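Local structure of extracellular solute-binding protein, family 1 (Bifidobacterium longum subsp. infantis ATCC 15697, 3QUF) at residues A[30-36]-A[57-63]; A[85-91]-A[301-306]; A[106-111]-A[318-322]. The protein probably binds a solute outside the cell and passes it to a membrane transporter, as family 1 extracellular solute-binding proteins do. All blocks are in the same frame, centred on the assembly; numbering follows the deposited sequence.

How the contacts relate
Strand 30-36, helix 40-53 and strand 57-63 come first from the N terminus, and contact 1 closes this beta-alpha-beta unit before the other two contacts open. Strand 86-89 then pairs with strand 30-36 in the same sheet. Contact 2 joins it to strand 295-305 after a loop of 209 residues. Segment 106-111 lies within that loop, yet its partner, helix 311-324, follows strand 295-305, so contacts 2 and 3 cross rather than nest. Helix 311-324, which carries one half of contact 3, also packs on the other two: Phe320 touches Phe34, Leu59 and Ile86, and Leu321 touches Ile305. Together the contacts tie an N-terminal parallel unit to a strand and helix from much later in the chain.

Contact 1 (A[30-36]-A[57-63]); sequences TKISFYS and ITLDVQY
Ile32 packs against Ile57 and Leu59 on one face of a parallel strand pair. With chi1 at 56°, its CG1 is flanked by both its own backbone N and its own C. From there Ile32 CG1 meets Leu59 CD1 at 3.7 Å, while Ile32 CD1 reaches Ile57 CG2, also at 3.7 Å. The same Leu59 CD1 touches Phe34 CB at 3.8 Å, so one methyl fills the step between Ile32 and Phe34. Further along, Phe34 and Val61 run side by side, with Phe34 CD2 4.0 Å from Val61 CG1. This is the tight side. Helix 40-53 reaches it at Leu59 and Val61, and helix 311-324 at Ile32 and Ile57.

The other face carries Lys31, Ser33, Thr58, Asp60 and Gln62 and is much looser. Lys31, Asp60 and Gln62 are exposed to solvent there. Lys31 and Thr58 lie side by side, pointing the same way. Tyr35 is the buried exception on this face. Gln62 CB sits at the edge of the Tyr35 ring, in plane, and the Tyr35 ring also stacks on Tyr70. Tyr35 OH bonds to Thr73 and to a water, 2.6 Å from Tyr35 OH, that donates a longer bond to Tyr63 O. Gln62 OE1 turns to Arg77.

Six backbone hydrogen bonds join the strands, alternating in direction as parallel pairing requires. The bond from Ile32 N to Thr58 O, 2.9 Å long, runs almost straight out from the carbonyl. The pair forms the two strands of a beta-alpha-beta crossover through helix 40-53. The chemistry is two-sided: evenly spaced backbone bonds set the register, branched and aromatic side chains fill the helix-covered face, and the polar side chains of the other face add little grip across the pair.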
loop_
_atom_site.group_PDB
_atom_site.type_symbol
_atom_site.label_atom_id
_atom_site.label_comp_id
_atom_site.label_asym_id
_atom_site.label_seq_id
_atom_site.Cartn_x
_atom_site.Cartn_y
_atom_site.Cartn_z
ATOM N N THR A 30 35.738 -2.486 -2.683
ATOM C CA THR A 30 34.999 -2.750 -1.470
ATOM C C THR A 30 33.933 -3.771 -1.794
ATOM O O THR A 30 33.119 -3.549 -2.688
ATOM C CB THR A 30 34.314 -1.466 -0.966
ATOM O OG1 THR A 30 35.330 -0.489 -0.638
ATOM C CG2 THR A 30 33.444 -1.761 0.280
ATOM N N LYS A 31 33.947 -4.876 -1.072
ATOM C CA LYS A 31 32.945 -5.925 -1.217
ATOM C C LYS A 31 31.754 -5.674 -0.296
ATOM O O LYS A 31 31.947 -5.572 0.916
ATOM C CB LYS A 31 33.570 -7.262 -0.838
ATOM C CG LYS A 31 34.759 -7.647 -1.692
ATOM C CD LYS A 31 35.140 -9.090 -1.434
ATOM C CE LYS A 31 33.915 -9.980 -1.382
ATOM N NZ LYS A 31 33.282 -10.176 -2.707
ATOM N N ILE A 32 30.548 -5.618 -0.844
ATOM C CA ILE A 32 29.312 -5.530 -0.043
ATOM C C ILE A 32 28.306 -6.586 -0.484
ATOM O O ILE A 32 28.456 -7.156 -1.583
ATOM C CB ILE A 32 28.665 -4.141 -0.075
ATOM C CG1 ILE A 32 28.372 -3.659 -1.515
ATOM C CG2 ILE A 32 29.606 -3.149 0.654
ATOM C CD1 ILE A 32 27.582 -2.330 -1.579
ATOM N N SER A 33 27.342 -6.882 0.392
ATOM C CA SER A 33 26.306 -7.841 0.104
ATOM C C SER A 33 24.929 -7.214 0.212
ATOM O O SER A 33 24.731 -6.229 0.927
ATOM C CB SER A 33 26.397 -9.050 1.029
ATOM O OG SER A 33 26.397 -8.607 2.365
ATOM N N PHE A 34 23.976 -7.783 -0.515
ATOM C CA PHE A 34 22.591 -7.317 -0.518
ATOM C C PHE A 34 21.734 -8.549 -0.439
ATOM O O PHE A 34 21.879 -9.432 -1.299
ATOM C CB PHE A 34 22.337 -6.540 -1.807
ATOM C CG PHE A 34 20.901 -6.096 -2.060
ATOM C CD1 PHE A 34 19.978 -5.894 -1.068
ATOM C CD2 PHE A 34 20.504 -5.857 -3.375
ATOM C CE1 PHE A 34 18.659 -5.498 -1.371
ATOM C CE2 PHE A 34 19.210 -5.473 -3.680
ATOM C CZ PHE A 34 18.300 -5.304 -2.711
ATOM N N TYR A 35 20.966 -8.689 0.631
ATOM C CA TYR A 35 19.995 -9.780 0.734
ATOM C C TYR A 35 18.678 -9.153 0.361
ATOM O O TYR A 35 18.103 -8.373 1.121
ATOM C CB TYR A 35 19.944 -10.379 2.129
ATOM C CG TYR A 35 19.071 -11.610 2.196
ATOM C CD1 TYR A 35 19.209 -12.616 1.253
ATOM C CD2 TYR A 35 18.125 -11.773 3.162
ATOM C CE1 TYR A 35 18.412 -13.769 1.300
ATOM C CE2 TYR A 35 17.321 -12.922 3.219
ATOM C CZ TYR A 35 17.465 -13.895 2.276
ATOM O OH TYR A 35 16.734 -15.063 2.301
ATOM N N SER A 36 18.214 -9.468 -0.840
ATOM C CA SER A 36 17.100 -8.764 -1.489
ATOM C C SER A 36 15.732 -9.463 -1.359
ATOM O O SER A 36 15.599 -10.653 -1.640
ATOM C CB SER A 36 17.416 -8.604 -2.970
ATOM O OG SER A 36 16.349 -7.991 -3.681
ATOM N N ILE A 57 33.290 -1.187 -6.464
ATOM C CA ILE A 57 32.375 -1.884 -5.535
ATOM C C ILE A 57 31.983 -3.213 -6.113
ATOM O O ILE A 57 31.550 -3.272 -7.272
ATOM C CB ILE A 57 31.150 -1.034 -5.210
ATOM C CG1 ILE A 57 31.625 0.295 -4.590
ATOM C CG2 ILE A 57 30.104 -1.832 -4.292
ATOM C CD1 ILE A 57 30.573 1.327 -4.380
ATOM N N THR A 58 32.165 -4.272 -5.328
ATOM C CA THR A 58 31.722 -5.599 -5.698
ATOM C C THR A 58 30.461 -5.892 -4.897
ATOM O O THR A 58 30.549 -5.962 -3.674
ATOM C CB THR A 58 32.792 -6.663 -5.337
ATOM O OG1 THR A 58 34.020 -6.410 -6.061
ATOM C CG2 THR A 58 32.265 -8.085 -5.667
ATOM N N LEU A 59 29.337 -6.100 -5.576
ATOM C CA LEU A 59 28.061 -6.363 -4.909
ATOM C C LEU A 59 27.649 -7.827 -5.077
ATOM O O LEU A 59 27.532 -8.318 -6.205
ATOM C CB LEU A 59 27.018 -5.403 -5.445
ATOM C CG LEU A 59 25.609 -5.484 -4.889
ATOM C CD1 LEU A 59 25.614 -5.281 -3.377
ATOM C CD2 LEU A 59 24.613 -4.459 -5.535
ATOM N N ASP A 60 27.547 -8.543 -3.971
ATOM C CA ASP A 60 27.093 -9.944 -3.940
ATOM C C ASP A 60 25.632 -9.915 -3.530
ATOM O O ASP A 60 25.310 -9.507 -2.413
ATOM C CB ASP A 60 27.910 -10.760 -2.927
ATOM C CG ASP A 60 27.448 -12.225 -2.814
ATOM O OD1 ASP A 60 26.880 -12.763 -3.779
ATOM O OD2 ASP A 60 27.672 -12.842 -1.756
ATOM N N VAL A 61 24.750 -10.335 -4.429
ATOM C CA VAL A 61 23.326 -10.309 -4.193
ATOM C C VAL A 61 22.752 -11.690 -4.018
ATOM O O VAL A 61 23.050 -12.586 -4.832
ATOM C CB VAL A 61 22.573 -9.582 -5.328
ATOM C CG1 VAL A 61 21.066 -9.419 -4.992
ATOM C CG2 VAL A 61 23.190 -8.237 -5.600
ATOM N N GLN A 62 21.989 -11.869 -2.944
ATOM C CA GLN A 62 21.143 -13.026 -2.732
ATOM C C GLN A 62 19.677 -12.637 -2.722
ATOM O O GLN A 62 19.273 -11.542 -2.314
ATOM C CB GLN A 62 21.553 -13.773 -1.477
ATOM C CG GLN A 62 23.028 -14.175 -1.543
ATOM C CD GLN A 62 23.362 -15.475 -0.813
ATOM O OE1 GLN A 62 23.501 -15.490 0.404
ATOM N NE2 GLN A 62 23.526 -16.575 -1.577
ATOM N N TYR A 63 18.852 -13.542 -3.227
ATOM C CA TYR A 63 17.440 -13.211 -3.500
ATOM C C TYR A 63 16.546 -14.064 -2.579
ATOM O O TYR A 63 16.792 -15.268 -2.388
ATOM C CB TYR A 63 17.152 -13.388 -4.999
ATOM C CG TYR A 63 18.011 -12.540 -5.963
ATOM C CD1 TYR A 63 17.592 -11.306 -6.367
ATOM C CD2 TYR A 63 19.244 -13.001 -6.504
ATOM C CE1 TYR A 63 18.346 -10.496 -7.235
ATOM C CE2 TYR A 63 20.010 -12.172 -7.397
ATOM C CZ TYR A 63 19.537 -10.923 -7.746
ATOM O OH TYR A 63 20.229 -10.045 -8.611
HETATM O O HOH W 1 17.135 -16.890 0.460
#

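Contact 2 (A[85-91]-A[301-306]); sequences TIFNLTM and QGFAIA
Asn88 ND2 stands over the centre of one face of the Phe303 ring, 3.3 Å above its plane. The amide is steeply turned to the ring, with the planes 75° apart. The Phe87 ring, on the other side of the sheet, has Ala304 O over one face near the rim. Phe87 CE1 meets Ala304 CB at 3.6 Å, and Phe87 CE2 lies close to Ala306 N and CB. A chi1 of 55° turns the Phe87 ring over the opposite strand. Helix 67-79 packs on this ring through Tyr70, Leu74 and Leu78. With Phe87 replaced by an alanine, the space between Ala304 and helix 67-79 would probably be left unfilled.

Gly302 O accepts two bonds from opposite faces of its plane. Asn88 ND2 reaches Gly302 O at 3.0 Å, and Leu89 N reaches Gly302 O at 2.9 Å. Asn88 OD1 is taken by Tyr37 N. The antiparallel pairing includes the hydrogen-bonded pairs Phe87 with Ala304 and Leu89 with Gly302. Beyond the strand, Gln301 OE1 makes a weak bond to the backbone N of Met91, which is a selenomethionine. Gln301 OE1 also accepts a 2.6 Å bond from a water that accepts from Met91 N.

The pairing brings a late antiparallel strand beside the parallel N-terminal strands. In this buried setting, the Asn88 amide uses both its oxygen and its nitrogen, which should fix its rotation.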
loop_
_atom_site.group_PDB
_atom_site.type_symbol
_atom_site.label_atom_id
_atom_site.label_comp_id
_atom_site.label_asym_id
_atom_site.label_seq_id
_atom_site.Cartn_x
_atom_site.Cartn_y
_atom_site.Cartn_z
ATOM N N THR A 85 25.084 -6.250 3.979
ATOM C CA THR A 85 25.252 -4.805 4.024
ATOM C C THR A 85 23.984 -4.021 3.730
ATOM O O THR A 85 23.760 -2.919 4.297
ATOM C CB THR A 85 26.351 -4.355 3.046
ATOM O OG1 THR A 85 27.387 -5.325 2.932
ATOM C CG2 THR A 85 26.921 -3.020 3.482
ATOM N N ILE A 86 23.205 -4.514 2.769
ATOM C CA ILE A 86 21.965 -3.916 2.345
ATOM C C ILE A 86 20.878 -4.978 2.431
ATOM O O ILE A 86 21.121 -6.168 2.182
ATOM C CB ILE A 86 22.044 -3.405 0.917
ATOM C CG1 ILE A 86 23.193 -2.431 0.723
ATOM C CG2 ILE A 86 20.704 -2.751 0.500
ATOM C CD1 ILE A 86 23.847 -2.476 -0.652
ATOM N N PHE A 87 19.716 -4.551 2.857
ATOM C CA PHE A 87 18.577 -5.438 3.006
ATOM C C PHE A 87 17.272 -4.630 2.928
ATOM O O PHE A 87 17.288 -3.386 2.860
ATOM C CB PHE A 87 18.682 -6.285 4.270
ATOM C CG PHE A 87 18.875 -5.483 5.502
ATOM C CD1 PHE A 87 17.797 -4.938 6.168
ATOM C CD2 PHE A 87 20.172 -5.212 5.960
ATOM C CE1 PHE A 87 18.009 -4.133 7.310
ATOM C CE2 PHE A 87 20.365 -4.430 7.096
ATOM C CZ PHE A 87 19.280 -3.880 7.736
ATOM N N ASN A 88 16.143 -5.318 3.003
ATOM C CA ASN A 88 14.858 -4.647 2.913
ATOM C C ASN A 88 14.047 -4.686 4.177
ATOM O O ASN A 88 13.999 -5.706 4.868
ATOM C CB ASN A 88 14.034 -5.285 1.775
ATOM C CG ASN A 88 14.588 -4.994 0.404
ATOM O OD1 ASN A 88 15.040 -5.884 -0.312
ATOM N ND2 ASN A 88 14.599 -3.677 0.011
ATOM N N LEU A 89 13.410 -3.549 4.476
ATOM C CA LEU A 89 12.416 -3.438 5.506
ATOM C C LEU A 89 11.072 -3.578 4.813
ATOM O O LEU A 89 10.688 -2.755 3.985
ATOM C CB LEU A 89 12.509 -2.098 6.209
ATOM C CG LEU A 89 13.842 -1.812 6.920
ATOM C CD1 LEU A 89 13.822 -0.414 7.521
ATOM C CD2 LEU A 89 14.157 -2.827 7.992
ATOM N N THR A 90 10.400 -4.666 5.118
ATOM C CA THR A 90 9.131 -4.970 4.497
ATOM C C THR A 90 8.003 -4.631 5.453
ATOM O O THR A 90 8.241 -4.308 6.618
ATOM C CB THR A 90 9.027 -6.420 4.118
ATOM O OG1 THR A 90 8.795 -7.257 5.278
ATOM C CG2 THR A 90 10.316 -6.887 3.376
HETATM N N MSE A 91 6.751 -4.746 4.984
HETATM C CA MSE A 91 5.638 -4.452 5.887
HETATM C C MSE A 91 5.513 -5.460 7.010
HETATM O O MSE A 91 4.938 -5.159 8.092
HETATM C CB MSE A 91 4.319 -4.336 5.091
HETATM C CG MSE A 91 4.345 -3.218 4.021
HETATM SE SE MSE A 91 4.710 -1.422 4.714
HETATM C CE MSE A 91 6.653 -1.250 4.296
ATOM N N GLN A 301 8.099 -1.738 -0.059
ATOM C CA GLN A 301 9.201 -1.940 0.885
ATOM C C GLN A 301 10.220 -0.790 0.926
ATOM O O GLN A 301 10.115 0.190 0.201
ATOM C CB GLN A 301 9.933 -3.266 0.616
ATOM C CG GLN A 301 9.123 -4.354 0.016
ATOM C CD GLN A 301 7.791 -4.560 0.634
ATOM O OE1 GLN A 301 7.594 -4.468 1.855
ATOM N NE2 GLN A 301 6.801 -4.804 -0.248
ATOM N N GLY A 302 11.144 -0.907 1.849
ATOM C CA GLY A 302 12.205 0.075 2.049
ATOM C C GLY A 302 13.553 -0.599 1.955
ATOM O O GLY A 302 13.675 -1.813 2.129
ATOM N N PHE A 303 14.575 0.197 1.667
ATOM C CA PHE A 303 15.957 -0.258 1.639
ATOM C C PHE A 303 16.713 0.274 2.826
ATOM O O PHE A 303 16.572 1.439 3.165
ATOM C CB PHE A 303 16.629 0.214 0.351
ATOM C CG PHE A 303 16.053 -0.416 -0.879
ATOM C CD1 PHE A 303 14.828 -0.001 -1.380
ATOM C CD2 PHE A 303 16.693 -1.483 -1.496
ATOM C CE1 PHE A 303 14.262 -0.647 -2.494
ATOM C CE2 PHE A 303 16.124 -2.100 -2.597
ATOM C CZ PHE A 303 14.913 -1.683 -3.080
ATOM N N ALA A 304 17.525 -0.571 3.435
ATOM C CA ALA A 304 18.263 -0.252 4.646
ATOM C C ALA A 304 19.695 -0.752 4.540
ATOM O O ALA A 304 20.020 -1.651 3.727
ATOM C CB ALA A 304 17.554 -0.898 5.847
ATOM N N ILE A 305 20.561 -0.139 5.333
ATOM C CA ILE A 305 21.968 -0.504 5.424
ATOM C C ILE A 305 22.230 -1.082 6.845
ATOM O O ILE A 305 21.663 -0.626 7.830
ATOM C CB ILE A 305 22.866 0.754 5.156
ATOM C CG1 ILE A 305 22.605 1.316 3.765
ATOM C CG2 ILE A 305 24.341 0.420 5.368
ATOM C CD1 ILE A 305 23.322 2.626 3.433
ATOM N N ALA A 306 23.117 -2.068 6.930
ATOM C CA ALA A 306 23.498 -2.703 8.202
ATOM C C ALA A 306 24.260 -1.700 9.066
ATOM O O ALA A 306 25.242 -1.088 8.609
ATOM C CB ALA A 306 24.388 -3.901 7.960
HETATM O O HOH W 2 5.706 -6.080 2.675
#

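Contact 3 (A[106-111]-A[318-322]); sequences ISGEDF and KKFLA
Phe111 lays one face of its ring over Leu321 of helix 311-324. Leu321 CB stands 4.1 Å from the Phe111 ring centroid and 20° off the normal, a CH-pi contact. Leu321 CD2 comes up to Phe111 CE1 at 3.7 Å. The opposite face is covered within the loop by Glu109 CB, offset toward the rim, so the ring is held between its own loop and the helix. Set by a chi1 of 63°, the ring lies over Leu321 and beside the Lys318 chain. There the lysine chain crosses the aromatic side chain at about a right angle, and Phe111 CE2 meets Lys318 CG at 3.7 Å. Nearer the backbone, Phe111 CB rests on Ala322 CB at 3.7 Å. Ile106 CD1 adds a more distant touch on Leu321 CD2.

Lys318 continues past the ring with its chain extended beyond CG. It ends in a salt bridge to Glu109, with Lys318 NZ 3.0 Å from Glu109 OE2. The ammonium meets this oxygen from above the carboxylate plane, 41° out of it. The Glu109 chain bends at chi2, which brings the carboxylate back to the lysine. A water closes the group: it donates to Glu109 OE1 at 2.6 Å and accepts a longer bond from Lys318 NZ.

A type II beta turn from Ile106 to Glu109, closed by the bond from Glu109 N to Ile106 O, leads into the 3-10 segment that begins at Asp110 and carries Phe111. Past the ring, Phe111 O accepts a bond from Asn325. The loop before strand 124-125 is thus fastened to helix 311-324 by an aromatic wedge beside an ion pair. The aliphatic part of Lys318 serves the first and its charge the second, so apolar packing and charge pairing share one side chain.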
loop_
_atom_site.group_PDB
_atom_site.type_symbol
_atom_site.label_atom_id
_atom_site.label_comp_id
_atom_site.label_asym_id
_atom_site.label_seq_id
_atom_site.Cartn_x
_atom_site.Cartn_y
_atom_site.Cartn_z
ATOM N N ILE A 106 20.040 6.566 8.832
ATOM C CA ILE A 106 20.345 7.275 7.592
ATOM C C ILE A 106 19.673 8.643 7.545
ATOM O O ILE A 106 19.624 9.309 6.497
ATOM C CB ILE A 106 20.078 6.388 6.365
ATOM C CG1 ILE A 106 18.621 5.916 6.333
ATOM C CG2 ILE A 106 21.099 5.203 6.350
ATOM C CD1 ILE A 106 18.262 5.218 4.999
ATOM N N SER A 107 19.244 9.118 8.717
ATOM C CA SER A 107 18.639 10.454 8.822
ATOM C C SER A 107 19.546 11.497 8.157
ATOM O O SER A 107 20.747 11.517 8.386
ATOM C CB SER A 107 18.441 10.847 10.282
ATOM O OG SER A 107 17.640 9.919 10.973
ATOM N N GLY A 108 18.936 12.353 7.359
ATOM C CA GLY A 108 19.626 13.519 6.786
ATOM C C GLY A 108 20.512 13.234 5.583
ATOM O O GLY A 108 21.168 14.144 5.072
ATOM N N GLU A 109 20.618 11.965 5.183
ATOM C CA GLU A 109 21.527 11.646 4.091
ATOM C C GLU A 109 21.029 12.288 2.789
ATOM O O GLU A 109 19.817 12.365 2.518
ATOM C CB GLU A 109 21.681 10.140 3.900
ATOM C CG GLU A 109 22.487 9.459 4.986
ATOM C CD GLU A 109 24.004 9.681 4.930
ATOM O OE1 GLU A 109 24.521 10.192 3.910
ATOM O OE2 GLU A 109 24.701 9.291 5.903
ATOM N N ASP A 110 21.970 12.772 1.989
ATOM C CA ASP A 110 21.609 13.473 0.751
ATOM C C ASP A 110 20.889 12.562 -0.247
ATOM O O ASP A 110 20.102 13.038 -1.075
ATOM C CB ASP A 110 22.866 14.057 0.077
ATOM C CG ASP A 110 23.452 15.223 0.819
ATOM O OD1 ASP A 110 22.779 15.844 1.678
ATOM O OD2 ASP A 110 24.614 15.547 0.493
ATOM N N PHE A 111 21.147 11.255 -0.205
ATOM C CA PHE A 111 20.488 10.334 -1.103
ATOM C C PHE A 111 18.974 10.167 -0.862
ATOM O O PHE A 111 18.260 9.581 -1.681
ATOM C CB PHE A 111 21.213 8.966 -1.157
ATOM C CG PHE A 111 21.249 8.188 0.157
ATOM C CD1 PHE A 111 20.129 7.541 0.655
ATOM C CD2 PHE A 111 22.440 8.044 0.836
ATOM C CE1 PHE A 111 20.183 6.836 1.826
ATOM C CE2 PHE A 111 22.508 7.325 1.982
ATOM C CZ PHE A 111 21.389 6.709 2.491
ATOM N N LYS A 318 25.786 3.190 0.792
ATOM C CA LYS A 318 25.169 4.489 0.554
ATOM C C LYS A 318 25.189 4.839 -0.950
ATOM O O LYS A 318 24.232 5.458 -1.446
ATOM C CB LYS A 318 25.847 5.580 1.366
ATOM C CG LYS A 318 25.554 5.437 2.856
ATOM C CD LYS A 318 26.271 6.511 3.696
ATOM C CE LYS A 318 26.031 6.368 5.182
ATOM N NZ LYS A 318 26.898 7.317 5.952
ATOM N N LYS A 319 26.267 4.478 -1.649
ATOM C CA LYS A 319 26.289 4.681 -3.116
ATOM C C LYS A 319 25.219 3.855 -3.833
ATOM O O LYS A 319 24.640 4.301 -4.820
ATOM C CB LYS A 319 27.675 4.381 -3.691
ATOM C CG LYS A 319 28.694 5.448 -3.360
ATOM C CD LYS A 319 30.016 5.168 -4.089
ATOM C CE LYS A 319 31.088 6.224 -3.807
ATOM N NZ LYS A 319 32.178 6.177 -4.851
ATOM N N PHE A 320 24.932 2.654 -3.341
ATOM C CA PHE A 320 23.868 1.846 -3.897
ATOM C C PHE A 320 22.483 2.464 -3.665
ATOM O O PHE A 320 21.698 2.610 -4.603
ATOM C CB PHE A 320 23.898 0.430 -3.356
ATOM C CG PHE A 320 22.859 -0.455 -3.966
ATOM C CD1 PHE A 320 22.949 -0.859 -5.287
ATOM C CD2 PHE A 320 21.764 -0.862 -3.224
ATOM C CE1 PHE A 320 21.973 -1.649 -5.833
ATOM C CE2 PHE A 320 20.807 -1.691 -3.758
ATOM C CZ PHE A 320 20.886 -2.080 -5.050
ATOM N N LEU A 321 22.239 2.953 -2.443
ATOM C CA LEU A 321 20.970 3.655 -2.155
ATOM C C LEU A 321 20.836 4.910 -2.992
ATOM O O LEU A 321 19.750 5.197 -3.507
ATOM C CB LEU A 321 20.810 3.907 -0.655
ATOM C CG LEU A 321 20.137 2.730 0.100
ATOM C CD1 LEU A 321 20.899 1.493 0.130
ATOM C CD2 LEU A 321 19.813 3.149 1.564
ATOM N N ALA A 322 21.928 5.622 -3.188
ATOM C CA ALA A 322 21.925 6.806 -4.031
ATOM C C ALA A 322 21.594 6.480 -5.464
ATOM O O ALA A 322 20.908 7.254 -6.128
ATOM C CB ALA A 322 23.275 7.536 -3.942
HETATM O O HOH W 3 27.130 10.047 4.248
#